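Local coordinates for SET3, superantigen-like protein (Staphylococcus aureus, PDB 1M4V) that is of unknown function but shares the superantigen fold, an OB-fold domain joined to a beta-grasp domain, and probably acts as a toxin-like immune-system effector, at residues 132-137 and 188-193; 54-59 and 87-92; 104-109 and 192-197; 9-14 and 156-161. All coordinates share one frame; numbering follows the deposited sequence.

Starting from the N terminus, interaction 4 opens at 9-14 and closes its long loop at 156-161, joining the first helix to the loop after helix 137-152. Nested inside it, interaction 2 (54-59 with 87-92) pairs two parallel strands of the OB-fold domain. Interaction 3 opens at 104-109 and interaction 1 at 132-137; both cross interaction 4 and end on one stretch of chain, sharing Asp192 and Gly193, tying the lead-in to strand 110-117 and the short strand before helix 137-152 to the final beta-grasp strands. Interactions 1 and 2 touch across the two domains through Ser188 OG and Phe58 N. Interactions 3 and 4 lie farthest apart, with centres about 32 Å from each other.

Interaction 1: 132-137 and 188-193; sequences KEEVSL and SDVIDG. Unlike the reference sequence in segment 132-137: Val135 (reference Ile).
Glu133 O is gripped twice: Gly193 N donates to it at 2.9 Å from above the carbonyl plane, and a water donates to it as well. The same water gives a second, weak bond to Asp192 OD2. Because Asp192 OD1 and Glu133 O are both acceptors, their separation of 3.1 Å is no bond; the water and the salt bridge from Asp192 to Arg194 probably offset the repulsion. Farther along, Val135 N reaches Ile191 O at 2.9 Å with an almost straight N-H (175°), and Ile191 N returns the bond to Val135 O. These reciprocal bonds mark Val135 and Ile191 as a hydrogen-bonded antiparallel pair, flanked by the non-hydrogen-bonded pairs Glu134 with Asp192 and Ser136 with Val190. The result is a small two-stranded sheet in the beta-grasp domain, ending where helix 137-152 begins; Ser136 is the N-cap, its hydroxyl directed to the backbone N of Glu139. On the face of Val135 and Ile191, the two side chains run side by side. In each, CG1 sits between the backbone N and the carbonyl carbon (chi1 56° and 61°), which brings Val135 CG1 to 3.4 Å from Ile191 CG1, tighter than usual carbon contact. Leu140 of the helix packs against both. Past the strand, Leu137 N bonds to Asp189 O at 2.9 Å, while Leu137 CD1 rests 3.6 Å from Asp189 CB and Leu137 CD2 meets Ile191 CG2 at 4.1 Å. On the other face, Val190 CG1 lies 3.8 Å from Glu134 OE1, which accepts from Lys96 N while OE2 forms a salt bridge with Arg64.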
# COMPACT_ATOMS: atom_id res chain seq x y z
N LYS A 132 -2.58 1.78 -12.98
CA LYS A 132 -3.82 2.42 -12.56
C LYS A 132 -3.78 3.95 -12.43
O LYS A 132 -2.80 4.52 -11.96
CB LYS A 132 -4.28 1.81 -11.23
CG LYS A 132 -4.89 0.41 -11.38
CD LYS A 132 -5.01 -0.33 -10.05
CE LYS A 132 -5.70 0.50 -8.97
NZ LYS A 132 -7.00 1.06 -9.42
N GLU A 133 -4.87 4.59 -12.84
CA GLU A 133 -5.00 6.04 -12.75
C GLU A 133 -5.04 6.45 -11.28
O GLU A 133 -4.58 7.54 -10.92
CB GLU A 133 -6.28 6.50 -13.46
CG GLU A 133 -6.35 6.01 -14.90
CD GLU A 133 -7.63 6.42 -15.61
OE1 GLU A 133 -8.69 6.48 -14.95
OE2 GLU A 133 -7.57 6.67 -16.84
N GLU A 134 -5.61 5.58 -10.45
CA GLU A 134 -5.70 5.81 -9.01
C GLU A 134 -5.02 4.67 -8.28
O GLU A 134 -5.37 3.51 -8.48
CB GLU A 134 -7.15 5.88 -8.54
CG GLU A 134 -7.88 7.15 -8.92
CD GLU A 134 -9.08 7.41 -8.03
OE1 GLU A 134 -9.32 6.63 -7.09
OE2 GLU A 134 -9.79 8.41 -8.28
N VAL A 135 -4.07 5.01 -7.42
CA VAL A 135 -3.35 4.00 -6.66
C VAL A 135 -3.33 4.41 -5.19
O VAL A 135 -3.08 5.57 -4.87
CB VAL A 135 -1.90 3.84 -7.18
CG1 VAL A 135 -1.18 5.17 -7.15
CG2 VAL A 135 -1.16 2.80 -6.35
N SER A 136 -3.64 3.47 -4.31
CA SER A 136 -3.64 3.76 -2.88
C SER A 136 -2.23 3.65 -2.33
O SER A 136 -1.42 2.86 -2.82
CB SER A 136 -4.56 2.77 -2.13
OG SER A 136 -4.05 1.44 -2.17
N LEU A 137 -1.93 4.47 -1.32
CA LEU A 137 -0.61 4.41 -0.71
C LEU A 137 -0.46 3.01 -0.12
O LEU A 137 0.65 2.50 0.01
CB LEU A 137 -0.47 5.45 0.39
CG LEU A 137 -0.46 6.91 -0.06
CD1 LEU A 137 -0.10 7.81 1.11
CD2 LEU A 137 0.54 7.10 -1.20
N SER A 188 -6.33 4.65 3.30
CA SER A 188 -7.38 5.13 2.41
C SER A 188 -6.85 6.30 1.58
O SER A 188 -7.56 6.85 0.74
CB SER A 188 -8.62 5.57 3.19
OG SER A 188 -9.42 4.46 3.55
N ASP A 189 -5.59 6.68 1.82
CA ASP A 189 -4.99 7.77 1.06
C ASP A 189 -4.73 7.29 -0.36
O ASP A 189 -4.17 6.22 -0.57
CB ASP A 189 -3.67 8.22 1.70
CG ASP A 189 -3.87 8.88 3.05
OD1 ASP A 189 -5.04 9.17 3.41
OD2 ASP A 189 -2.86 9.11 3.75
N VAL A 190 -5.15 8.09 -1.34
CA VAL A 190 -4.99 7.75 -2.75
C VAL A 190 -4.28 8.84 -3.52
O VAL A 190 -4.37 10.02 -3.17
CB VAL A 190 -6.38 7.52 -3.40
CG1 VAL A 190 -6.23 7.26 -4.90
CG2 VAL A 190 -7.08 6.34 -2.72
N ILE A 191 -3.57 8.45 -4.57
CA ILE A 191 -2.87 9.41 -5.43
C ILE A 191 -3.08 9.00 -6.88
O ILE A 191 -3.51 7.88 -7.16
CB ILE A 191 -1.34 9.46 -5.14
CG1 ILE A 191 -0.70 8.09 -5.40
CG2 ILE A 191 -1.08 9.91 -3.71
CD1 ILE A 191 0.80 8.07 -5.22
N ASP A 192 -2.80 9.92 -7.80
CA ASP A 192 -2.94 9.62 -9.22
C ASP A 192 -1.65 8.89 -9.59
O ASP A 192 -0.56 9.43 -9.41
CB ASP A 192 -3.08 10.90 -10.03
CG ASP A 192 -3.37 10.64 -11.49
OD1 ASP A 192 -2.74 9.73 -12.07
OD2 ASP A 192 -4.22 11.35 -12.07
N GLY A 193 -1.78 7.67 -10.09
CA GLY A 193 -0.61 6.89 -10.46
C GLY A 193 0.31 7.58 -11.45
O GLY A 193 1.51 7.33 -11.47
O HOH W 1 -6.44 9.78 -11.08

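Interaction 2: 54-59 and 87-92; sequences RIQIFG and TVFSYG. Unlike the reference sequence in segment 87-92: Phe89 (reference Tyr).
Arg54 lays its side chain across Phe89 of the neighbouring strand. Its CB starts the contact 4.1 Å from Thr87 CG2, and CG leaves anti to the backbone N (chi1 -172°). A bend at chi3 then turns the end of the chain over the ring: NE comes to 3.1 Å from Phe89 CD1, CZ to 3.6 Å from the same Phe89 atom, and NH2 stands above one ring face, offset toward the rim. The guanidinium and ring planes are 74° apart, so the group meets the ring with its edge rather than flat against it. Underneath, four backbone bonds join strand 51-57 to strand 88-96, the shortest from Gly92 N to Gln56 O at 2.7 Å. The strands run parallel, their directions 23° apart, which is the parallel neighbour pair of an OB-fold barrel. Next to Arg54 on the same face, Gln56 OE1 reaches the edge of the Phe89 ring, 3.3 Å from CZ, with its amide nearly coplanar with that ring. Gln56 runs alongside Tyr91, its amide steeply turned against the phenol ring. On the other face, Ile55 CD1 packs on Ser90 CB at 3.5 Å, while Ser90 OG bonds to Val78 O.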
# COMPACT_ATOMS: atom_id res chain seq x y z
N ARG A 54 -15.05 -7.33 3.53
CA ARG A 54 -15.47 -6.10 4.18
C ARG A 54 -14.25 -5.21 4.33
O ARG A 54 -13.24 -5.63 4.89
CB ARG A 54 -16.06 -6.37 5.57
CG ARG A 54 -16.68 -5.12 6.20
CD ARG A 54 -17.05 -5.33 7.66
NE ARG A 54 -15.88 -5.58 8.48
CZ ARG A 54 -15.91 -5.70 9.81
NH1 ARG A 54 -17.06 -5.59 10.46
NH2 ARG A 54 -14.79 -5.94 10.48
N ILE A 55 -14.35 -3.98 3.84
CA ILE A 55 -13.26 -3.03 3.90
C ILE A 55 -13.59 -1.85 4.81
O ILE A 55 -14.64 -1.24 4.67
CB ILE A 55 -12.95 -2.45 2.50
CG1 ILE A 55 -12.69 -3.58 1.50
CG2 ILE A 55 -11.77 -1.48 2.58
CD1 ILE A 55 -11.54 -4.49 1.87
N GLN A 56 -12.70 -1.52 5.74
CA GLN A 56 -12.95 -0.36 6.58
C GLN A 56 -12.29 0.80 5.86
O GLN A 56 -11.16 0.67 5.39
CB GLN A 56 -12.32 -0.53 7.97
CG GLN A 56 -12.71 0.56 8.94
CD GLN A 56 -12.07 0.39 10.30
OE1 GLN A 56 -11.62 -0.70 10.65
NE2 GLN A 56 -12.05 1.46 11.09
N ILE A 57 -12.99 1.93 5.75
CA ILE A 57 -12.43 3.09 5.07
C ILE A 57 -12.14 4.24 6.02
O ILE A 57 -12.77 4.36 7.07
CB ILE A 57 -13.37 3.57 3.93
CG1 ILE A 57 -14.73 3.98 4.51
CG2 ILE A 57 -13.54 2.46 2.90
CD1 ILE A 57 -15.69 4.52 3.46
N PHE A 58 -11.17 5.07 5.64
CA PHE A 58 -10.75 6.20 6.46
C PHE A 58 -10.52 7.43 5.58
O PHE A 58 -10.80 7.41 4.39
CB PHE A 58 -9.44 5.88 7.19
CG PHE A 58 -9.37 4.50 7.79
CD1 PHE A 58 -9.19 3.38 6.99
CD2 PHE A 58 -9.45 4.33 9.17
CE1 PHE A 58 -9.11 2.11 7.54
CE2 PHE A 58 -9.37 3.06 9.74
CZ PHE A 58 -9.19 1.94 8.92
N GLY A 59 -9.99 8.49 6.18
CA GLY A 59 -9.70 9.70 5.44
C GLY A 59 -10.77 10.21 4.49
O GLY A 59 -11.96 10.22 4.82
N THR A 87 -15.95 -14.16 5.62
CA THR A 87 -15.80 -12.75 5.16
C THR A 87 -14.44 -12.20 5.58
O THR A 87 -14.15 -12.08 6.77
CB THR A 87 -16.91 -11.85 5.75
OG1 THR A 87 -18.18 -12.26 5.25
CG2 THR A 87 -16.68 -10.39 5.37
N VAL A 88 -13.61 -11.86 4.60
CA VAL A 88 -12.29 -11.33 4.89
C VAL A 88 -12.37 -9.83 5.16
O VAL A 88 -13.11 -9.10 4.50
CB VAL A 88 -11.32 -11.58 3.72
CG1 VAL A 88 -11.29 -13.06 3.39
CG2 VAL A 88 -11.73 -10.77 2.51
N PHE A 89 -11.60 -9.37 6.14
CA PHE A 89 -11.56 -7.96 6.50
C PHE A 89 -10.22 -7.33 6.12
O PHE A 89 -9.17 -7.94 6.32
CB PHE A 89 -11.79 -7.80 8.01
CG PHE A 89 -11.81 -6.37 8.46
CD1 PHE A 89 -12.80 -5.50 7.99
CD2 PHE A 89 -10.86 -5.90 9.36
CE1 PHE A 89 -12.83 -4.17 8.42
CE2 PHE A 89 -10.89 -4.57 9.79
CZ PHE A 89 -11.87 -3.70 9.32
N SER A 90 -10.28 -6.12 5.58
CA SER A 90 -9.08 -5.40 5.16
C SER A 90 -9.26 -3.89 5.36
O SER A 90 -10.39 -3.41 5.46
CB SER A 90 -8.77 -5.70 3.69
OG SER A 90 -7.63 -4.99 3.26
N TYR A 91 -8.15 -3.16 5.42
CA TYR A 91 -8.17 -1.72 5.63
C TYR A 91 -7.93 -0.90 4.36
O TYR A 91 -6.90 -1.06 3.72
CB TYR A 91 -7.10 -1.29 6.63
CG TYR A 91 -7.21 -1.88 8.01
CD1 TYR A 91 -8.40 -1.81 8.73
CD2 TYR A 91 -6.10 -2.44 8.64
CE1 TYR A 91 -8.48 -2.27 10.04
CE2 TYR A 91 -6.16 -2.90 9.94
CZ TYR A 91 -7.35 -2.81 10.64
OH TYR A 91 -7.40 -3.25 11.94
N GLY A 92 -8.87 -0.01 4.04
CA GLY A 92 -8.74 0.85 2.88
C GLY A 92 -8.40 0.17 1.56
O GLY A 92 -8.99 -0.85 1.21

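Interaction 3: 104-109 and 192-197; sequences DYLNAP and DGRNIE. Unlike the reference sequence in segment 104-109: Asn107 (reference Ser).
Asn107 donates both hydrogens of its ND2 across the contact, one to Gly193 O at 2.9 Å and the other to Ile196 O at 3.0 Å. Both N-H angles are 167°, and both oxygens lie close to the amide plane, so the two bonds together fix the rotation of the amide. This contact lies at one end of the beta-grasp sheet, where the loop leading into strand 110-117 is held against the turn that starts strand 196-203; these two strands then run parallel in the sheet. CG of Asn107 is anti to its own backbone nitrogen (chi1 -166°), and that extension carries the amide over to the turn. Apolar contacts flank the bonds. On one side Pro109 CB packs on Ile196 CG2 at 3.8 Å; on the other Leu106 CG touches Arg194 CG at 3.6 Å, the two side chains crossing at about a right angle. A water near Arg194 donates to Leu106 O and to Arg194 O, adding a bridge between the backbones. One shell out, Leu106 and Asn107 both face Ile130 in a classic beta bulge, which sets how the loop presents the two residues. On the opposite segment the turn is held by Asp192, whose OD1 accepts Arg194 N in an Asx turn, while Asn195 N bonds back to Asp192 O. The guanidinium then closes on the same carboxylate side-on: Arg194 NH2 reaches Asp192 OD2 in a salt bridge of 2.8 Å, and Arg194 NE meets the syn lone pair of Asp192 OD1 at 2.8 Å, almost straight.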
# COMPACT_ATOMS: atom_id res chain seq x y z
N ASP A 104 -0.33 -0.82 -21.94
CA ASP A 104 0.43 -1.48 -20.89
C ASP A 104 0.52 -0.56 -19.67
O ASP A 104 -0.49 -0.25 -19.05
CB ASP A 104 1.83 -1.84 -21.41
CG ASP A 104 2.59 -2.73 -20.45
OD1 ASP A 104 2.04 -3.75 -20.00
OD2 ASP A 104 3.77 -2.42 -20.16
N TYR A 105 1.73 -0.12 -19.32
CA TYR A 105 1.90 0.75 -18.15
C TYR A 105 1.59 2.20 -18.48
O TYR A 105 1.75 2.64 -19.63
CB TYR A 105 3.33 0.61 -17.60
CG TYR A 105 4.41 1.08 -18.54
CD1 TYR A 105 4.82 2.42 -18.57
CD2 TYR A 105 5.02 0.20 -19.44
CE1 TYR A 105 5.79 2.86 -19.47
CE2 TYR A 105 5.99 0.63 -20.34
CZ TYR A 105 6.37 1.97 -20.35
OH TYR A 105 7.31 2.41 -21.27
N LEU A 106 1.13 2.96 -17.49
CA LEU A 106 0.83 4.36 -17.74
C LEU A 106 1.87 5.26 -17.09
O LEU A 106 1.88 6.47 -17.28
CB LEU A 106 -0.60 4.70 -17.28
CG LEU A 106 -1.02 5.10 -15.87
CD1 LEU A 106 -2.53 4.88 -15.76
CD2 LEU A 106 -0.29 4.30 -14.82
N ASN A 107 2.76 4.63 -16.33
CA ASN A 107 3.85 5.33 -15.66
C ASN A 107 4.86 4.27 -15.22
O ASN A 107 4.48 3.16 -14.83
CB ASN A 107 3.33 6.13 -14.46
CG ASN A 107 4.35 7.13 -13.93
OD1 ASN A 107 5.36 7.41 -14.57
ND2 ASN A 107 4.07 7.69 -12.75
N ALA A 108 6.14 4.62 -15.30
CA ALA A 108 7.22 3.71 -14.92
C ALA A 108 8.26 4.43 -14.07
O ALA A 108 9.41 4.57 -14.47
CB ALA A 108 7.87 3.13 -16.17
N PRO A 109 7.86 4.90 -12.88
CA PRO A 109 8.80 5.60 -12.01
C PRO A 109 9.91 4.69 -11.52
O PRO A 109 9.70 3.49 -11.31
CB PRO A 109 7.92 6.08 -10.86
CG PRO A 109 6.89 4.98 -10.78
CD PRO A 109 6.54 4.76 -12.23
N ASP A 192 -2.80 9.92 -7.80
CA ASP A 192 -2.94 9.62 -9.22
C ASP A 192 -1.65 8.89 -9.59
O ASP A 192 -0.56 9.43 -9.41
CB ASP A 192 -3.08 10.90 -10.03
CG ASP A 192 -3.37 10.64 -11.49
OD1 ASP A 192 -2.74 9.73 -12.07
OD2 ASP A 192 -4.22 11.35 -12.07
N GLY A 193 -1.78 7.67 -10.09
CA GLY A 193 -0.61 6.89 -10.46
C GLY A 193 0.31 7.58 -11.45
O GLY A 193 1.51 7.33 -11.47
N ARG A 194 -0.26 8.46 -12.26
CA ARG A 194 0.51 9.19 -13.26
C ARG A 194 1.33 10.34 -12.67
O ARG A 194 2.19 10.91 -13.34
CB ARG A 194 -0.43 9.72 -14.34
CG ARG A 194 -1.14 8.62 -15.11
CD ARG A 194 -2.41 9.12 -15.78
NE ARG A 194 -3.42 9.50 -14.80
CZ ARG A 194 -4.69 9.74 -15.09
NH1 ARG A 194 -5.11 9.63 -16.35
NH2 ARG A 194 -5.54 10.07 -14.14
N ASN A 195 1.07 10.68 -11.41
CA ASN A 195 1.79 11.79 -10.78
C ASN A 195 3.00 11.39 -9.94
O ASN A 195 3.61 12.23 -9.28
CB ASN A 195 0.83 12.64 -9.95
CG ASN A 195 -0.18 13.38 -10.81
OD1 ASN A 195 0.10 13.74 -11.95
ND2 ASN A 195 -1.36 13.62 -10.25
N ILE A 196 3.34 10.10 -9.94
CA ILE A 196 4.50 9.63 -9.19
C ILE A 196 5.72 9.92 -10.05
O ILE A 196 5.81 9.50 -11.20
CB ILE A 196 4.42 8.11 -8.91
CG1 ILE A 196 3.21 7.81 -8.04
CG2 ILE A 196 5.71 7.65 -8.23
CD1 ILE A 196 2.91 6.32 -7.88
N GLU A 197 6.67 10.67 -9.49
CA GLU A 197 7.87 11.02 -10.23
C GLU A 197 8.96 9.97 -10.06
O GLU A 197 9.56 9.51 -11.04
CB GLU A 197 8.40 12.38 -9.75
CG GLU A 197 9.75 12.78 -10.34
CD GLU A 197 9.72 12.85 -11.86
OE1 GLU A 197 8.63 13.08 -12.42
OE2 GLU A 197 10.79 12.70 -12.49
O HOH W 2 2.92 9.30 -16.11
O HOH W 3 7.72 8.85 -13.68

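Interaction 4: 9-14 and 156-161; sequences NVTKDI and KKFPKD. Unlike the reference sequence in segment 156-161: Asp161 (reference Ala).
Ile14 is the tightly packed part of this contact, pressed by its two branches against the Phe158-Pro159 corner. Its CG2 touches Pro159 CD at 3.7 Å, and its CD1 lies over one face of the Phe158 ring, 4.0 Å from CD1 of that phenylalanine. CD1 also approaches the backbone, 3.8 Å from Lys157 O. The first torsion explains the reach: CG1 stands between the backbone N and the carbonyl carbon (chi1 57°), and the chain beyond is extended. The Ile14 and Phe158 side chains cross at about a right angle. Ile14 and Pro159 are both buried. The outer side is more open to solvent, and Asn9, Val10 and Thr11 are each covered little there, although single atoms come close. The far end of the Phe158 ring meets these residues just before the helix: Val10 O lies at its edge, in the ring plane, 3.3 Å from Phe158 CZ, and Thr11 CG2 comes to 3.6 Å from the same CZ. Asn9, which is exposed, touches the ring only through its backbone, its C atom 4.4 Å from Phe158 CZ. No hydrogen bond spans the two segments; the contact is van der Waals packing, with a carbonyl oxygen at the ring edge. Polar links run instead to the C terminus, where Arg204 NH1 bonds to Phe158 O and Lys157 NZ bonds to Arg204 O, tying the loop that carries the ring to the end of the chain. Helix 12-21 thus rests by its first turn on a loop of the beta-grasp domain, consistent with the superantigen fold, in which the N-terminal helix packs beside the C-terminal domain.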
# COMPACT_ATOMS: atom_id res chain seq x y z
N ASN A 9 15.09 -4.87 22.47
CA ASN A 9 15.95 -5.92 21.97
C ASN A 9 15.25 -7.19 21.48
O ASN A 9 15.82 -8.27 21.55
CB ASN A 9 16.98 -6.30 23.04
CG ASN A 9 17.72 -5.10 23.59
OD1 ASN A 9 18.23 -4.27 22.84
ND2 ASN A 9 17.77 -4.99 24.91
N VAL A 10 14.02 -7.06 21.00
CA VAL A 10 13.30 -8.22 20.50
C VAL A 10 12.93 -8.03 19.03
O VAL A 10 12.61 -6.93 18.60
CB VAL A 10 12.00 -8.50 21.31
CG1 VAL A 10 12.35 -8.93 22.72
CG2 VAL A 10 11.11 -7.27 21.31
N THR A 11 12.99 -9.12 18.28
CA THR A 11 12.69 -9.09 16.86
C THR A 11 11.28 -9.57 16.51
O THR A 11 10.89 -9.58 15.34
CB THR A 11 13.69 -9.96 16.08
OG1 THR A 11 13.68 -11.30 16.61
CG2 THR A 11 15.10 -9.39 16.21
N LYS A 12 10.49 -9.96 17.51
CA LYS A 12 9.15 -10.46 17.24
C LYS A 12 8.33 -9.50 16.38
O LYS A 12 7.60 -9.93 15.49
CB LYS A 12 8.39 -10.74 18.54
CG LYS A 12 7.98 -9.50 19.34
CD LYS A 12 7.23 -9.91 20.61
CE LYS A 12 6.80 -8.70 21.45
NZ LYS A 12 5.71 -7.91 20.81
N ASP A 13 8.44 -8.20 16.63
CA ASP A 13 7.67 -7.24 15.86
C ASP A 13 8.13 -7.09 14.41
O ASP A 13 7.30 -6.99 13.51
CB ASP A 13 7.65 -5.89 16.57
CG ASP A 13 7.05 -5.99 17.96
OD1 ASP A 13 5.91 -6.50 18.08
OD2 ASP A 13 7.70 -5.56 18.93
N ILE A 14 9.44 -7.09 14.17
CA ILE A 14 9.90 -6.96 12.80
C ILE A 14 9.66 -8.25 12.02
O ILE A 14 9.43 -8.22 10.82
CB ILE A 14 11.40 -6.58 12.70
CG1 ILE A 14 12.25 -7.60 13.45
CG2 ILE A 14 11.60 -5.16 13.25
CD1 ILE A 14 13.74 -7.42 13.22
N LYS A 156 15.32 -8.69 8.23
CA LYS A 156 16.20 -9.79 8.62
C LYS A 156 17.03 -9.17 9.75
O LYS A 156 17.67 -9.87 10.53
CB LYS A 156 17.13 -10.21 7.48
CG LYS A 156 16.51 -11.16 6.47
CD LYS A 156 17.62 -11.85 5.66
CE LYS A 156 17.07 -12.89 4.69
NZ LYS A 156 16.31 -12.28 3.57
N LYS A 157 16.99 -7.85 9.81
CA LYS A 157 17.71 -7.07 10.81
C LYS A 157 16.80 -5.91 11.19
O LYS A 157 15.80 -5.67 10.52
CB LYS A 157 19.01 -6.53 10.20
CG LYS A 157 18.77 -5.42 9.18
CD LYS A 157 20.02 -5.09 8.37
CE LYS A 157 20.31 -6.18 7.35
NZ LYS A 157 21.47 -5.83 6.49
N PHE A 158 17.13 -5.18 12.25
CA PHE A 158 16.32 -4.04 12.65
C PHE A 158 16.43 -2.97 11.57
O PHE A 158 17.53 -2.56 11.20
CB PHE A 158 16.77 -3.49 13.99
CG PHE A 158 16.33 -4.33 15.16
CD1 PHE A 158 14.98 -4.41 15.48
CD2 PHE A 158 17.25 -5.06 15.90
CE1 PHE A 158 14.54 -5.22 16.53
CE2 PHE A 158 16.83 -5.87 16.95
CZ PHE A 158 15.47 -5.95 17.27
N PRO A 159 15.28 -2.49 11.07
CA PRO A 159 15.21 -1.46 10.03
C PRO A 159 15.63 -0.07 10.50
O PRO A 159 16.02 0.78 9.69
CB PRO A 159 13.75 -1.50 9.61
CG PRO A 159 13.06 -1.84 10.90
CD PRO A 159 13.93 -2.94 11.44
N LYS A 160 15.56 0.15 11.81
CA LYS A 160 15.91 1.44 12.39
C LYS A 160 15.25 2.57 11.61
O LYS A 160 14.02 2.58 11.48
CB LYS A 160 17.44 1.59 12.43
CG LYS A 160 18.08 0.50 13.30
CD LYS A 160 19.57 0.70 13.50
CE LYS A 160 20.12 -0.38 14.44
NZ LYS A 160 21.58 -0.21 14.72
N ASP A 161 16.03 3.50 11.07
CA ASP A 161 15.45 4.62 10.34
C ASP A 161 15.19 4.42 8.85
O ASP A 161 15.01 5.39 8.12
CB ASP A 161 16.32 5.87 10.54
CG ASP A 161 16.45 6.25 12.00
OD1 ASP A 161 15.42 6.26 12.70
OD2 ASP A 161 17.58 6.54 12.44